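Local coordinates for protein benzoylformate Decarboxylase (Polynucleobacter necessarius, PDB 4K9Q) that probably decarboxylates benzoylformate, with thiamine diphosphate and a magnesium ion bound as cofactors, at residues 90-101 and 151-162; 140-151 and 172-180. One frame throughout, in Å; residues are numbered along the deposited sequence.

Both contacts lie in the N-terminal part of the chain, with centres about 16 Å apart. Contact 1 pairs strands 93-98 and 154-159, neighbours in a parallel six-stranded sheet. Contact 2 lays the C-terminal end of helix 135-147 against the 172-180 segment, which leads toward the central domain. Along the chain the segments alternate: 90-101, 140-151, 151-162, 172-180. Helix 135-147 is followed, after the short loop 148-153, by strand 154-159, and Gln151 belongs to both contacts. The helix packs on the sheet through Ala142 and Val154, so sheet, helix and outer segment form successive layers. Contact 2 also meets a neighbouring subunit. Both lie away from the residues that bind thiamine diphosphate and magnesium in this chain.

Contact 1: 90-101 and 151-162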
loop_
_atom_site.group_PDB
_atom_site.type_symbol
_atom_site.label_atom_id
_atom_site.label_comp_id
_atom_site.label_asym_id
_atom_site.label_seq_id
_atom_site.Cartn_x
_atom_site.Cartn_y
_atom_site.Cartn_z
ATOM N N THR A 90 -11.310 19.024 1.039
ATOM C CA THR A 90 -11.431 19.713 2.321
ATOM C C THR A 90 -10.217 19.395 3.171
ATOM O O THR A 90 -9.866 18.235 3.336
ATOM C CB THR A 90 -12.680 19.238 3.071
ATOM O OG1 THR A 90 -13.818 19.336 2.206
ATOM C CG2 THR A 90 -12.906 20.062 4.346
ATOM N N PRO A 91 -9.570 20.432 3.718
ATOM C CA PRO A 91 -8.316 20.246 4.459
ATOM C C PRO A 91 -8.513 19.769 5.910
ATOM O O PRO A 91 -8.058 20.443 6.833
ATOM C CB PRO A 91 -7.689 21.640 4.417
ATOM C CG PRO A 91 -8.857 22.578 4.356
ATOM C CD PRO A 91 -9.918 21.858 3.551
ATOM N N LEU A 92 -9.159 18.621 6.100
ATOM C CA LEU A 92 -9.351 18.073 7.442
ATOM C C LEU A 92 -8.066 17.453 7.970
ATOM O O LEU A 92 -7.302 16.832 7.217
ATOM C CB LEU A 92 -10.445 17.003 7.431
ATOM C CG LEU A 92 -11.818 17.449 6.978
ATOM C CD1 LEU A 92 -12.786 16.268 7.124
ATOM C CD2 LEU A 92 -12.281 18.668 7.817
ATOM N N ILE A 93 -7.825 17.627 9.266
ATOM C CA ILE A 93 -6.746 16.903 9.923
ATOM C C ILE A 93 -7.365 15.753 10.707
ATOM O O ILE A 93 -7.937 15.953 11.793
ATOM C CB ILE A 93 -5.918 17.829 10.825
ATOM C CG1 ILE A 93 -5.284 18.934 9.972
ATOM C CG2 ILE A 93 -4.837 17.029 11.565
ATOM C CD1 ILE A 93 -4.540 19.988 10.778
ATOM N N ILE A 94 -7.283 14.555 10.132
ATOM C CA ILE A 94 -7.878 13.378 10.755
ATOM C C ILE A 94 -6.906 12.792 11.765
ATOM O O ILE A 94 -5.795 12.398 11.407
ATOM C CB ILE A 94 -8.227 12.278 9.730
ATOM C CG1 ILE A 94 -9.041 12.825 8.539
ATOM C CG2 ILE A 94 -8.953 11.123 10.443
ATOM C CD1 ILE A 94 -10.377 13.430 8.891
ATOM N N THR A 95 -7.305 12.735 13.031
ATOM C CA THR A 95 -6.453 12.112 14.034
ATOM C C THR A 95 -7.156 10.919 14.654
ATOM O O THR A 95 -8.356 10.959 14.901
ATOM C CB THR A 95 -6.021 13.097 15.139
ATOM O OG1 THR A 95 -7.139 13.416 15.983
ATOM C CG2 THR A 95 -5.475 14.370 14.519
ATOM N N ALA A 96 -6.416 9.841 14.865
ATOM C CA ALA A 96 -6.949 8.712 15.616
ATOM C C ALA A 96 -5.946 8.301 16.680
ATOM O O ALA A 96 -4.750 8.214 16.408
ATOM C CB ALA A 96 -7.238 7.539 14.698
ATOM N N GLY A 97 -6.427 8.041 17.892
ATOM C CA GLY A 97 -5.562 7.492 18.915
ATOM C C GLY A 97 -5.060 6.130 18.482
ATOM O O GLY A 97 -5.677 5.445 17.661
ATOM N N GLN A 98 -3.922 5.748 19.036
ATOM C CA GLN A 98 -3.280 4.474 18.777
ATOM C C GLN A 98 -2.927 3.875 20.137
ATOM O O GLN A 98 -2.810 4.613 21.132
ATOM C CB GLN A 98 -2.013 4.715 17.949
ATOM C CG GLN A 98 -1.072 3.510 17.755
ATOM C CD GLN A 98 -1.718 2.373 16.964
ATOM O OE1 GLN A 98 -2.611 1.688 17.473
ATOM N NE2 GLN A 98 -1.268 2.167 15.720
ATOM N N GLN A 99 -2.780 2.551 20.196
ATOM C CA GLN A 99 -2.372 1.890 21.435
ATOM C C GLN A 99 -1.033 2.443 21.915
ATOM O O GLN A 99 -0.257 2.985 21.132
ATOM C CB GLN A 99 -2.314 0.366 21.265
ATOM C CG GLN A 99 -3.570 -0.355 21.771
ATOM C CD GLN A 99 -3.653 -0.394 23.303
ATOM O OE1 GLN A 99 -2.970 0.363 24.006
ATOM N NE2 GLN A 99 -4.496 -1.280 23.825
ATOM N N THR A 100 -0.775 2.304 23.209
ATOM C CA THR A 100 0.446 2.825 23.795
ATOM C C THR A 100 1.707 2.176 23.206
ATOM O O THR A 100 1.741 0.964 22.957
ATOM C CB THR A 100 0.438 2.648 25.326
ATOM O OG1 THR A 100 1.741 2.936 25.830
ATOM C CG2 THR A 100 0.065 1.220 25.695
ATOM N N ARG A 101 2.751 2.981 22.998
ATOM C CA ARG A 101 4.027 2.442 22.519
ATOM C C ARG A 101 4.555 1.354 23.461
ATOM O O ARG A 101 5.390 0.542 23.064
ATOM C CB ARG A 101 5.095 3.540 22.363
ATOM C CG ARG A 101 4.801 4.557 21.276
ATOM C CD ARG A 101 5.984 5.537 21.061
ATOM N NE ARG A 101 5.493 6.742 20.396
ATOM C CZ ARG A 101 5.610 6.991 19.095
ATOM N NH1 ARG A 101 5.094 8.108 18.595
ATOM N NH2 ARG A 101 6.238 6.127 18.295
ATOM N N GLN A 151 -6.162 21.233 -1.941
ATOM C CA GLN A 151 -6.347 20.919 -0.533
ATOM C C GLN A 151 -7.026 19.556 -0.328
ATOM O O GLN A 151 -7.684 19.021 -1.227
ATOM C CB GLN A 151 -7.105 22.046 0.175
ATOM C CG GLN A 151 -6.402 23.402 0.067
ATOM C CD GLN A 151 -7.122 24.494 0.839
ATOM O OE1 GLN A 151 -8.351 24.482 0.957
ATOM N NE2 GLN A 151 -6.359 25.449 1.372
ATOM N N GLY A 152 -6.847 18.986 0.855
ATOM C CA GLY A 152 -7.403 17.673 1.130
ATOM C C GLY A 152 -7.011 17.144 2.487
ATOM O O GLY A 152 -6.171 17.735 3.169
ATOM N N PRO A 153 -7.632 16.032 2.904
ATOM C CA PRO A 153 -7.439 15.525 4.263
ATOM C C PRO A 153 -6.132 14.768 4.447
ATOM O O PRO A 153 -5.583 14.196 3.500
ATOM C CB PRO A 153 -8.633 14.575 4.455
ATOM C CG PRO A 153 -8.934 14.090 3.081
ATOM C CD PRO A 153 -8.655 15.265 2.164
ATOM N N VAL A 154 -5.644 14.779 5.679
ATOM C CA VAL A 154 -4.447 14.039 6.071
ATOM C C VAL A 154 -4.758 13.240 7.341
ATOM O O VAL A 154 -5.746 13.515 8.034
ATOM C CB VAL A 154 -3.264 14.987 6.335
ATOM C CG1 VAL A 154 -2.882 15.740 5.070
ATOM C CG2 VAL A 154 -3.620 15.972 7.438
ATOM N N PHE A 155 -3.927 12.241 7.639
ATOM C CA PHE A 155 -4.199 11.357 8.771
ATOM C C PHE A 155 -2.979 11.197 9.669
ATOM O O PHE A 155 -1.882 10.888 9.186
ATOM C CB PHE A 155 -4.648 9.975 8.287
ATOM C CG PHE A 155 -4.773 8.962 9.395
ATOM C CD1 PHE A 155 -5.792 9.072 10.332
ATOM C CD2 PHE A 155 -3.865 7.920 9.519
ATOM C CE1 PHE A 155 -5.919 8.148 11.368
ATOM C CE2 PHE A 155 -3.994 6.985 10.558
ATOM C CZ PHE A 155 -5.012 7.113 11.487
ATOM N N LEU A 156 -3.179 11.409 10.974
ATOM C CA LEU A 156 -2.149 11.127 11.982
ATOM C C LEU A 156 -2.638 10.067 12.964
ATOM O O LEU A 156 -3.747 10.178 13.500
ATOM C CB LEU A 156 -1.809 12.391 12.779
ATOM C CG LEU A 156 -1.198 13.572 12.023
ATOM C CD1 LEU A 156 -1.017 14.748 12.973
ATOM C CD2 LEU A 156 0.128 13.161 11.402
ATOM N N SER A 157 -1.805 9.060 13.197
ATOM C CA SER A 157 -2.034 8.029 14.192
ATOM C C SER A 157 -1.158 8.360 15.392
ATOM O O SER A 157 0.066 8.449 15.264
ATOM C CB SER A 157 -1.644 6.669 13.605
ATOM O OG SER A 157 -1.720 5.652 14.582
ATOM N N LEU A 158 -1.778 8.526 16.558
ATOM C CA LEU A 158 -1.117 9.121 17.716
ATOM C C LEU A 158 -1.163 8.215 18.956
ATOM O O LEU A 158 -2.177 8.136 19.642
ATOM C CB LEU A 158 -1.751 10.494 18.000
ATOM C CG LEU A 158 -1.635 11.450 16.792
ATOM C CD1 LEU A 158 -2.618 12.574 16.861
ATOM C CD2 LEU A 158 -0.218 11.978 16.641
ATOM N N PRO A 159 -0.062 7.510 19.237
ATOM C CA PRO A 159 -0.021 6.630 20.418
ATOM C C PRO A 159 -0.381 7.365 21.718
ATOM O O PRO A 159 0.110 8.460 21.960
ATOM C CB PRO A 159 1.435 6.156 20.441
ATOM C CG PRO A 159 1.835 6.161 18.992
ATOM C CD PRO A 159 1.145 7.370 18.397
ATOM N N LEU A 160 -1.205 6.744 22.556
ATOM C CA LEU A 160 -1.842 7.452 23.671
ATOM C C LEU A 160 -0.856 7.938 24.723
ATOM O O LEU A 160 -1.131 8.896 25.447
ATOM C CB LEU A 160 -2.908 6.563 24.324
ATOM C CG LEU A 160 -2.384 5.335 25.070
ATOM C CD1 LEU A 160 -2.202 5.676 26.545
ATOM C CD2 LEU A 160 -3.355 4.175 24.907
ATOM N N ASP A 161 0.281 7.264 24.807
ATOM C CA ASP A 161 1.281 7.582 25.822
ATOM C C ASP A 161 2.153 8.788 25.478
ATOM O O ASP A 161 2.906 9.262 26.331
ATOM C CB ASP A 161 2.155 6.355 26.142
ATOM C CG ASP A 161 2.863 5.772 24.911
ATOM O OD1 ASP A 161 2.274 5.724 23.807
ATOM O OD2 ASP A 161 4.027 5.327 25.066
ATOM N N ASP A 162 2.057 9.292 24.246
ATOM C CA ASP A 162 2.923 10.396 23.834
ATOM C C ASP A 162 2.574 11.704 24.551
ATOM O O ASP A 162 3.459 12.518 24.838
ATOM C CB ASP A 162 2.828 10.645 22.325
ATOM C CG ASP A 162 3.506 9.562 21.487
ATOM O OD1 ASP A 162 4.118 8.625 22.041
ATOM O OD2 ASP A 162 3.421 9.674 20.248
HETATM O O HOH W 1 -4.505 5.210 14.889
#
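The guanidinium of Arg101 has Pro159 CG over one face, 3.7 Å above its plane, and the carboxylate of Asp162 in plane at its edge. The grip is side-on: Arg101 NE reaches Asp162 OD1 at 2.9 Å and Arg101 NH1 reaches Asp162 OD2 at 2.8 Å. Both oxygens use their syn lone pairs, so this two-point salt bridge fixes the rotation of the guanidinium. The Arg101 chain is extended from CG to NE, which lays the guanidinium over Pro159. Asp161 OD1 takes the backbone N of Arg101 at 2.9 Å, from above the carboxylate plane. The Phe155 ring has Ser157 N over one face, toward the rim. Ile94 CG2 lies at its edge, 3.8 Å from Phe155 CD1, and Ala96 CB touches Phe155 CE1 at 3.6 Å. Phe155 CG is anti to the backbone N (chi1 173°), bringing the ring edge against both. A water donates to Gly97 O and to Ser157 OG, which also bonds Glu128. Backbone bonds join the parallel strands, from Val154 N to Leu92 O through to a weak one, Leu160 N to Gln98 O. This is the parallel sheet, strand order 2-1-3-4-6-5, of the N-terminal thiamine diphosphate-binding fold. Arg101 NH2 also bonds Ala130 O of a neighbouring subunit. Strand 66-69 flanks strand 93-98 on its other side, helix 79-88 covers Ile94 and Pro153, and helix 135-147 covers Val154 and Leu158.

Contact 2: 140-151 and 172-180; sequences MRAYATAMQQPQ and VARTVSTRQ
Helix 135-147 ends beside the 172-180 segment, which has no regular structure. Their CA atoms come nearest at Gln148 and Thr178, 4.5 Å apart, where the chain has just left helical geometry. The helix leads into strand 154-159 of the thiamine diphosphate-binding fold, and the segment passes over its outer side. Met140 CG lies over one face of the Arg174 guanidinium, whose main polar partner is Ser303 of a neighbouring subunit. Met140 SD accepts a weak hydrogen bond from Arg174 N at 3.4 Å. The bends of the Met140 chain at chi2 and chi3 bring CE against Arg174 O. Ala144 CB meets Val176 CG1 at 3.6 Å. Gln148 CG rests on Ser177 O, while its amide bonds Thr302 and Pro299 of a neighbouring subunit. CG of Gln149 lies opposite its backbone N (chi1 -153°), and the extended chain reaches Gln180, with NE2 bonding Asp314. An alanine in its place is likely to leave Gln180 N and Asp314 without these partners and to open a gap beside Arg179. One water accepts from Gln149 NE2 and donates to Thr178 O. Gln180 N meets Gln149 OE1 at 3.0 Å, nearly straight at 167° but from above the carbonyl plane.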
loop_
_atom_site.group_PDB
_atom_site.type_symbol
_atom_site.label_atom_id
_atom_site.label_comp_id
_atom_site.label_asym_id
_atom_site.label_seq_id
_atom_site.Cartn_x
_atom_site.Cartn_y
_atom_site.Cartn_z
ATOM N N MET A 140 2.134 20.206 12.472
ATOM C CA MET A 140 2.471 21.269 11.529
ATOM C C MET A 140 2.563 20.738 10.090
ATOM O O MET A 140 2.048 21.358 9.162
ATOM C CB MET A 140 3.777 21.968 11.912
ATOM C CG MET A 140 4.082 23.172 11.027
ATOM S SD MET A 140 2.843 24.471 11.167
ATOM C CE MET A 140 2.318 24.635 9.458
ATOM N N ARG A 141 3.234 19.604 9.904
ATOM C CA ARG A 141 3.330 19.010 8.568
ATOM C C ARG A 141 1.945 18.601 8.072
ATOM O O ARG A 141 1.644 18.719 6.889
ATOM C CB ARG A 141 4.283 17.812 8.569
ATOM C CG ARG A 141 4.439 17.132 7.205
ATOM C CD ARG A 141 5.635 16.178 7.182
ATOM N NE ARG A 141 5.637 15.420 5.936
ATOM C CZ ARG A 141 6.372 14.339 5.696
ATOM N NH1 ARG A 141 7.217 13.867 6.608
ATOM N NH2 ARG A 141 6.269 13.736 4.518
ATOM N N ALA A 142 1.103 18.115 8.982
ATOM C CA ALA A 142 -0.277 17.762 8.626
ATOM C C ALA A 142 -1.032 18.992 8.098
ATOM O O ALA A 142 -1.651 18.944 7.029
ATOM C CB ALA A 142 -1.009 17.144 9.831
ATOM N N TYR A 143 -0.960 20.094 8.838
ATOM C CA TYR A 143 -1.599 21.339 8.430
ATOM C C TYR A 143 -1.068 21.813 7.075
ATOM O O TYR A 143 -1.844 22.163 6.185
ATOM C CB TYR A 143 -1.361 22.425 9.493
ATOM C CG TYR A 143 -1.962 23.778 9.161
ATOM C CD1 TYR A 143 -1.354 24.631 8.246
ATOM C CD2 TYR A 143 -3.124 24.217 9.789
ATOM C CE1 TYR A 143 -1.896 25.865 7.946
ATOM C CE2 TYR A 143 -3.675 25.449 9.492
ATOM C CZ TYR A 143 -3.056 26.271 8.565
ATOM O OH TYR A 143 -3.608 27.504 8.281
ATOM N N ALA A 144 0.257 21.826 6.936
ATOM C CA ALA A 144 0.905 22.284 5.707
ATOM C C ALA A 144 0.478 21.447 4.516
ATOM O O ALA A 144 0.159 21.976 3.451
ATOM C CB ALA A 144 2.411 22.246 5.855
ATOM N N THR A 145 0.466 20.131 4.696
ATOM C CA THR A 145 0.100 19.231 3.604
ATOM C C THR A 145 -1.354 19.436 3.191
ATOM O O THR A 145 -1.683 19.486 2.000
ATOM C CB THR A 145 0.325 17.772 3.997
ATOM O OG1 THR A 145 1.705 17.580 4.350
ATOM C CG2 THR A 145 -0.058 16.845 2.845
ATOM N N ALA A 146 -2.229 19.562 4.180
ATOM C CA ALA A 146 -3.657 19.704 3.919
ATOM C C ALA A 146 -3.998 21.023 3.227
ATOM O O ALA A 146 -4.883 21.065 2.370
ATOM C CB ALA A 146 -4.450 19.578 5.226
ATOM N N MET A 147 -3.300 22.095 3.603
ATOM C CA MET A 147 -3.677 23.440 3.183
ATOM C C MET A 147 -3.095 23.904 1.842
ATOM O O MET A 147 -3.582 24.876 1.252
ATOM C CB MET A 147 -3.347 24.440 4.289
ATOM C CG MET A 147 -4.335 24.327 5.463
ATOM S SD MET A 147 -5.997 24.855 5.023
ATOM C CE MET A 147 -5.828 26.635 5.165
ATOM N N GLN A 148 -2.054 23.223 1.369
ATOM C CA GLN A 148 -1.518 23.505 0.042
ATOM C C GLN A 148 -2.402 22.915 -1.046
ATOM O O GLN A 148 -2.989 21.843 -0.888
ATOM C CB GLN A 148 -0.079 22.994 -0.074
ATOM C CG GLN A 148 0.829 23.682 0.920
ATOM C CD GLN A 148 2.263 23.206 0.864
ATOM O OE1 GLN A 148 3.190 24.008 0.984
ATOM N NE2 GLN A 148 2.461 21.900 0.684
ATOM N N GLN A 149 -2.516 23.643 -2.145
ATOM C CA GLN A 149 -3.396 23.246 -3.239
ATOM C C GLN A 149 -2.819 22.020 -3.948
ATOM O O GLN A 149 -1.603 21.918 -4.111
ATOM C CB GLN A 149 -3.499 24.419 -4.208
ATOM C CG GLN A 149 -4.760 24.474 -5.012
ATOM C CD GLN A 149 -5.009 25.860 -5.557
ATOM O OE1 GLN A 149 -4.244 26.355 -6.384
ATOM N NE2 GLN A 149 -6.079 26.503 -5.086
ATOM N N PRO A 150 -3.677 21.065 -4.355
ATOM C CA PRO A 150 -5.120 20.967 -4.123
ATOM C C PRO A 150 -5.343 20.504 -2.689
ATOM O O PRO A 150 -4.759 19.502 -2.263
ATOM C CB PRO A 150 -5.555 19.877 -5.108
ATOM C CG PRO A 150 -4.368 18.989 -5.230
ATOM C CD PRO A 150 -3.159 19.903 -5.112
ATOM N N GLN A 151 -6.162 21.233 -1.941
ATOM C CA GLN A 151 -6.347 20.919 -0.533
ATOM C C GLN A 151 -7.026 19.556 -0.328
ATOM O O GLN A 151 -7.684 19.021 -1.227
ATOM C CB GLN A 151 -7.105 22.046 0.175
ATOM C CG GLN A 151 -6.402 23.402 0.067
ATOM C CD GLN A 151 -7.122 24.494 0.839
ATOM O OE1 GLN A 151 -8.351 24.482 0.957
ATOM N NE2 GLN A 151 -6.359 25.449 1.372
ATOM N N VAL A 172 7.772 24.951 16.219
ATOM C CA VAL A 172 7.565 24.249 14.957
ATOM C C VAL A 172 6.630 24.984 14.010
ATOM O O VAL A 172 6.496 24.588 12.855
ATOM C CB VAL A 172 7.057 22.791 15.145
ATOM C CG1 VAL A 172 8.002 22.002 16.044
ATOM C CG2 VAL A 172 5.637 22.776 15.680
ATOM N N ALA A 173 5.991 26.052 14.478
ATOM C CA ALA A 173 5.025 26.758 13.640
ATOM C C ALA A 173 5.637 27.342 12.364
ATOM O O ALA A 173 6.701 27.966 12.400
ATOM C CB ALA A 173 4.310 27.848 14.430
ATOM N N ARG A 174 4.930 27.146 11.254
ATOM C CA ARG A 174 5.335 27.624 9.934
ATOM C C ARG A 174 4.092 28.131 9.216
ATOM O O ARG A 174 2.972 27.934 9.701
ATOM C CB ARG A 174 5.958 26.485 9.124
ATOM C CG ARG A 174 7.293 25.984 9.675
ATOM C CD ARG A 174 7.896 24.908 8.767
ATOM N NE ARG A 174 7.281 23.582 8.900
ATOM C CZ ARG A 174 6.605 22.966 7.934
ATOM N NH1 ARG A 174 6.133 21.737 8.135
ATOM N NH2 ARG A 174 6.400 23.565 6.765
ATOM N N THR A 175 4.278 28.791 8.073
ATOM C CA THR A 175 3.155 29.112 7.198
ATOM C C THR A 175 3.408 28.603 5.778
ATOM O O THR A 175 4.556 28.379 5.380
ATOM C CB THR A 175 2.835 30.626 7.153
ATOM O OG1 THR A 175 3.876 31.318 6.457
ATOM C CG2 THR A 175 2.692 31.202 8.556
ATOM N N VAL A 176 2.328 28.421 5.026
ATOM C CA VAL A 176 2.413 27.900 3.664
ATOM C C VAL A 176 1.489 28.691 2.752
ATOM O O VAL A 176 0.621 29.436 3.213
ATOM C CB VAL A 176 2.008 26.406 3.593
ATOM C CG1 VAL A 176 2.944 25.553 4.433
ATOM C CG2 VAL A 176 0.544 26.208 4.036
ATOM N N SER A 177 1.680 28.528 1.448
ATOM C CA SER A 177 0.752 29.080 0.478
ATOM C C SER A 177 -0.403 28.107 0.338
ATOM O O SER A 177 -0.237 26.897 0.535
ATOM C CB SER A 177 1.433 29.278 -0.881
ATOM O OG SER A 177 1.902 28.050 -1.415
ATOM N N THR A 178 -1.569 28.629 -0.021
ATOM C CA THR A 178 -2.755 27.803 -0.187
ATOM C C THR A 178 -3.291 27.874 -1.613
ATOM O O THR A 178 -4.366 27.335 -1.916
ATOM C CB THR A 178 -3.857 28.256 0.758
ATOM O OG1 THR A 178 -4.237 29.602 0.430
ATOM C CG2 THR A 178 -3.360 28.195 2.200
ATOM N N ARG A 179 -2.530 28.537 -2.481
ATOM C CA ARG A 179 -2.912 28.726 -3.874
ATOM C C ARG A 179 -1.674 28.682 -4.743
ATOM O O ARG A 179 -0.593 29.117 -4.321
ATOM C CB ARG A 179 -3.547 30.106 -4.103
ATOM C CG ARG A 179 -4.799 30.398 -3.316
ATOM C CD ARG A 179 -5.528 31.593 -3.909
ATOM N NE ARG A 179 -4.740 32.830 -3.872
ATOM C CZ ARG A 179 -5.215 34.011 -4.263
ATOM N NH1 ARG A 179 -4.453 35.101 -4.209
ATOM N NH2 ARG A 179 -6.467 34.103 -4.701
ATOM N N GLN A 180 -1.848 28.183 -5.964
ATOM C CA GLN A 180 -0.838 28.321 -7.001
ATOM C C GLN A 180 -1.485 28.853 -8.260
ATOM O O GLN A 180 -2.637 28.507 -8.577
ATOM C CB GLN A 180 -0.173 26.990 -7.301
ATOM C CG GLN A 180 0.777 26.542 -6.230
ATOM C CD GLN A 180 1.748 25.536 -6.756
ATOM O OE1 GLN A 180 1.596 24.339 -6.530
ATOM N NE2 GLN A 180 2.753 26.011 -7.490
HETATM O O HOH W 2 3.910 26.646 0.787
HETATM O O HOH W 3 0.448 23.789 -4.033
HETATM O O HOH W 4 -0.189 25.998 -2.318
HETATM O O HOH W 5 -6.813 25.976 -2.177
#